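Local coordinates for transcriptional protein SWT1 (Saccharomyces cerevisiae, PDB 4PQZ) that takes part in transcription, probably as an activator, and has RNA endonuclease activity, the piece modelled here being its C-terminal HEPN domain, at residues Glu129-Trp132 with Glu133-His137; Asn41-Glu44 with Gln45-Thr49. All blocks are in the same frame, centred on the assembly; numbering follows the deposited sequence.

In the fold
Coming from the N terminus, the chain first passes through contact 2, where residues 41-44 and 45-49 follow each other in the long helix 35-62. It then runs through helices 79-88, 90-97 and 113-116 before reaching contact 1, residues 129-132 and 133-137 of helix 122-139. Each contact is local to its own helix, so neither closes a long loop, and they stand in series without nesting or crossing. Their centres are about 11 Å apart, and the two helices meet directly: Trp132 packs on Val46, and Leu136 on Thr49. Helix 145-163 touches both, joining them in the helical core of this HEPN domain.

Contact 1: Glu129-Trp132 with Glu133-His137; sequences EQFW and ETVLH
Glu133 reaches back along helix 122-139 to meet Glu129 and Gln130, one turn and just under one turn earlier. Its CB sits 3.2 Å from Glu129 O, the carbonyl that accepts the backbone N-H of Glu133. From there CG stands anti to the backbone N (chi1 159°) and the chain runs on extended, bringing CD close to Glu129 OE1 and to Gln130 NE2. At the tip the two oxygens part company. Glu133 OE1 lies 2.8 Å from Glu129 OE1, the carboxylate planes turned 60° to each other, while OE2 forms a salt bridge with Lys159 of helix 145-163. Gln130 folds over at chi2 and gives its NE2 to the syn lone pair of Glu129 OE2 at 2.9 Å, with the acceptor almost in the amide plane.

Further round the helix, Val135 splits its methyls between two aromatic rings. CG2 sits over a face of Phe131, 3.8 Å from the ring centroid, in a CH-pi contact. CG1 comes within 3.6 Å of Trp132 CZ3 at an oblique approach. The Trp132 indole in turn takes Phe131 CD2 over the centre of one face, and its NE1 is bonded to Leu115 O. Thr134 OG1 donates to Gln130 O at 3.1 Å, a second bond to the carbonyl that Thr134 N reaches only weakly.

Two acid oxygens this close would repel if both were fully charged. One of the two probably carries a proton and offers it to the other. Their proximity may raise the pKa of one acid, whereas Lys159 and the Gln130 amide would pull the other way by steadying the charged form.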
# COMPACT_ATOMS: atom_id res chain seq x y z
N GLU A 129 -5.30 4.82 6.59
CA GLU A 129 -6.13 3.80 5.97
C GLU A 129 -6.83 4.29 4.71
O GLU A 129 -6.86 3.57 3.72
CB GLU A 129 -7.15 3.24 6.98
CG GLU A 129 -7.89 1.99 6.50
CD GLU A 129 -9.07 2.30 5.56
OE1 GLU A 129 -9.43 1.42 4.75
OE2 GLU A 129 -9.62 3.42 5.63
N GLN A 130 -7.40 5.50 4.74
CA GLN A 130 -8.07 6.03 3.54
C GLN A 130 -7.13 6.20 2.34
O GLN A 130 -7.52 5.96 1.21
CB GLN A 130 -8.81 7.35 3.80
CG GLN A 130 -10.11 7.20 4.66
CD GLN A 130 -11.26 6.50 3.94
OE1 GLN A 130 -12.03 7.14 3.22
NE2 GLN A 130 -11.40 5.19 4.16
N PHE A 131 -5.90 6.63 2.59
CA PHE A 131 -4.99 6.88 1.47
C PHE A 131 -4.64 5.56 0.80
O PHE A 131 -4.74 5.40 -0.42
CB PHE A 131 -3.72 7.60 1.94
CG PHE A 131 -2.64 7.69 0.89
CD1 PHE A 131 -2.67 8.70 -0.06
CD2 PHE A 131 -1.60 6.78 0.86
CE1 PHE A 131 -1.69 8.79 -1.03
CE2 PHE A 131 -0.60 6.86 -0.09
CZ PHE A 131 -0.65 7.86 -1.04
N TRP A 132 -4.28 4.59 1.65
CA TRP A 132 -3.79 3.30 1.18
C TRP A 132 -4.87 2.39 0.60
O TRP A 132 -4.58 1.55 -0.24
CB TRP A 132 -3.02 2.60 2.29
CG TRP A 132 -1.67 3.21 2.46
CD1 TRP A 132 -1.21 3.94 3.52
CD2 TRP A 132 -0.62 3.21 1.49
NE1 TRP A 132 0.08 4.36 3.28
CE2 TRP A 132 0.46 3.93 2.04
CE3 TRP A 132 -0.49 2.67 0.20
CZ2 TRP A 132 1.66 4.11 1.35
CZ3 TRP A 132 0.70 2.85 -0.47
CH2 TRP A 132 1.76 3.56 0.10
N GLU A 133 -6.11 2.58 1.06
CA GLU A 133 -7.28 1.91 0.50
C GLU A 133 -7.45 2.29 -0.97
O GLU A 133 -7.53 1.42 -1.84
CB GLU A 133 -8.55 2.27 1.30
CG GLU A 133 -9.85 2.06 0.54
CD GLU A 133 -11.09 2.30 1.40
OE1 GLU A 133 -10.97 2.40 2.64
OE2 GLU A 133 -12.19 2.40 0.83
N THR A 134 -7.48 3.60 -1.22
CA THR A 134 -7.57 4.15 -2.57
C THR A 134 -6.40 3.64 -3.44
O THR A 134 -6.62 3.14 -4.53
CB THR A 134 -7.55 5.72 -2.53
OG1 THR A 134 -8.63 6.19 -1.72
CG2 THR A 134 -7.67 6.34 -3.93
N VAL A 135 -5.17 3.76 -2.92
CA VAL A 135 -3.94 3.35 -3.62
C VAL A 135 -3.86 1.84 -3.92
O VAL A 135 -3.52 1.44 -5.04
CB VAL A 135 -2.68 3.80 -2.83
CG1 VAL A 135 -1.42 3.11 -3.35
CG2 VAL A 135 -2.52 5.31 -2.89
N LEU A 136 -4.17 1.01 -2.93
CA LEU A 136 -4.21 -0.44 -3.14
C LEU A 136 -5.15 -0.85 -4.26
O LEU A 136 -4.88 -1.80 -4.99
CB LEU A 136 -4.53 -1.18 -1.85
CG LEU A 136 -3.37 -1.18 -0.86
CD1 LEU A 136 -3.80 -1.71 0.52
CD2 LEU A 136 -2.16 -1.93 -1.41
N HIS A 137 -6.25 -0.13 -4.41
CA HIS A 137 -7.15 -0.32 -5.54
C HIS A 137 -6.44 -0.23 -6.88
O HIS A 137 -6.55 -1.13 -7.71
CB HIS A 137 -8.31 0.67 -5.47
CG HIS A 137 -9.39 0.26 -4.52
ND1 HIS A 137 -10.33 1.14 -4.01
CD2 HIS A 137 -9.69 -0.95 -3.98
CE1 HIS A 137 -11.14 0.49 -3.20
NE2 HIS A 137 -10.78 -0.78 -3.16

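Contact 2: Asn41-Glu44 with Gln45-Thr49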
# COMPACT_ATOMS: atom_id res chain seq x y z
N ASN A 41 -2.39 -3.47 13.83
CA ASN A 41 -3.14 -4.44 13.03
C ASN A 41 -3.43 -3.97 11.60
O ASN A 41 -3.21 -4.71 10.64
CB ASN A 41 -4.45 -4.79 13.74
CG ASN A 41 -5.04 -6.10 13.27
OD1 ASN A 41 -4.43 -6.82 12.48
ND2 ASN A 41 -6.24 -6.42 13.75
N VAL A 42 -3.92 -2.74 11.45
CA VAL A 42 -4.11 -2.13 10.14
C VAL A 42 -2.77 -1.83 9.47
O VAL A 42 -2.53 -2.23 8.33
CB VAL A 42 -4.92 -0.82 10.24
CG1 VAL A 42 -4.99 -0.11 8.89
CG2 VAL A 42 -6.32 -1.10 10.82
N PHE A 43 -1.91 -1.12 10.20
CA PHE A 43 -0.58 -0.73 9.72
C PHE A 43 0.21 -1.91 9.16
O PHE A 43 0.70 -1.86 8.03
CB PHE A 43 0.20 -0.02 10.84
CG PHE A 43 1.62 0.34 10.48
CD1 PHE A 43 1.89 1.28 9.49
CD2 PHE A 43 2.69 -0.24 11.14
CE1 PHE A 43 3.20 1.60 9.16
CE2 PHE A 43 4.01 0.08 10.82
CZ PHE A 43 4.26 1.00 9.83
N GLU A 44 0.31 -2.99 9.94
CA GLU A 44 1.09 -4.15 9.51
C GLU A 44 0.43 -4.94 8.38
O GLU A 44 1.11 -5.57 7.58
CB GLU A 44 1.43 -5.06 10.70
CG GLU A 44 2.38 -4.43 11.72
CD GLU A 44 3.82 -4.27 11.22
OE1 GLU A 44 4.27 -5.11 10.41
OE2 GLU A 44 4.50 -3.30 11.63
N GLN A 45 -0.90 -4.89 8.31
CA GLN A 45 -1.60 -5.55 7.21
C GLN A 45 -1.55 -4.73 5.92
O GLN A 45 -1.32 -5.27 4.84
CB GLN A 45 -3.04 -5.89 7.58
CG GLN A 45 -3.19 -7.15 8.43
CD GLN A 45 -4.60 -7.34 8.95
OE1 GLN A 45 -5.54 -6.71 8.47
NE2 GLN A 45 -4.75 -8.20 9.95
N VAL A 46 -1.78 -3.42 6.04
CA VAL A 46 -1.58 -2.49 4.92
C VAL A 46 -0.18 -2.65 4.30
O VAL A 46 -0.04 -2.76 3.08
CB VAL A 46 -1.80 -1.03 5.33
CG1 VAL A 46 -1.36 -0.08 4.22
CG2 VAL A 46 -3.26 -0.80 5.70
N LYS A 47 0.84 -2.67 5.17
CA LYS A 47 2.23 -2.94 4.78
C LYS A 47 2.38 -4.23 3.96
O LYS A 47 2.96 -4.21 2.87
CB LYS A 47 3.14 -3.02 6.01
CG LYS A 47 3.81 -1.71 6.40
CD LYS A 47 4.59 -1.85 7.72
CE LYS A 47 5.86 -2.69 7.56
NZ LYS A 47 6.46 -3.06 8.88
N GLU A 48 1.86 -5.34 4.49
CA GLU A 48 1.94 -6.63 3.81
C GLU A 48 1.26 -6.60 2.45
O GLU A 48 1.71 -7.25 1.50
CB GLU A 48 1.32 -7.73 4.66
CG GLU A 48 2.19 -8.19 5.82
CD GLU A 48 1.50 -9.26 6.65
OE1 GLU A 48 0.30 -9.53 6.40
OE2 GLU A 48 2.15 -9.83 7.54
N THR A 49 0.18 -5.85 2.35
CA THR A 49 -0.61 -5.77 1.13
C THR A 49 0.05 -4.90 0.07
O THR A 49 -0.04 -5.16 -1.13
CB THR A 49 -2.06 -5.27 1.45
OG1 THR A 49 -2.60 -6.04 2.53
CG2 THR A 49 -2.98 -5.40 0.25
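Phe43 and Lys47 make the CH-pi contact of this turn in helix 35-62. The lysine chain crosses the ring with CD over one face, 3.9 Å from the centroid and displaced toward the rim on the side of CZ and CE2. A bend at chi3 (71°) then carries the ammonium group past the ring.

The ionic contact is made by that same lysine. Its NZ stands 3.4 Å from Glu44 OE1 and equally far from Glu44 OE2, a forked salt bridge whose two hydrogen bonds are both weak. Glu44 is bent at chi2, which lays its carboxylate alongside the lysine chain.

Among the amides, Asn41 OD1 approaches Gln45 NE2 to 2.9 Å, but the angle is too poor for a hydrogen bond, and the two amide planes stand 77° apart. The other end of the Gln45 amide is held from helix 145-163, where Trp158 NE1 donates to its OE1.

Apolar packing belongs to the buried side: Val42 CG1 meets Val46 CG2 at 3.7 Å, two branches lying side by side. In the backbone, Val46 N donates to Val42 O at 2.7 Å. Gln45 O receives both Thr49 N and Thr49 OG1, the hydroxyl at 2.8 Å, from opposite faces of the carbonyl plane.

Polar and charged residues on one flank, with Val46 and Thr49 turned to helices 122-139 and 145-163 on another, make this an amphipathic helix of the all-helical HEPN fold.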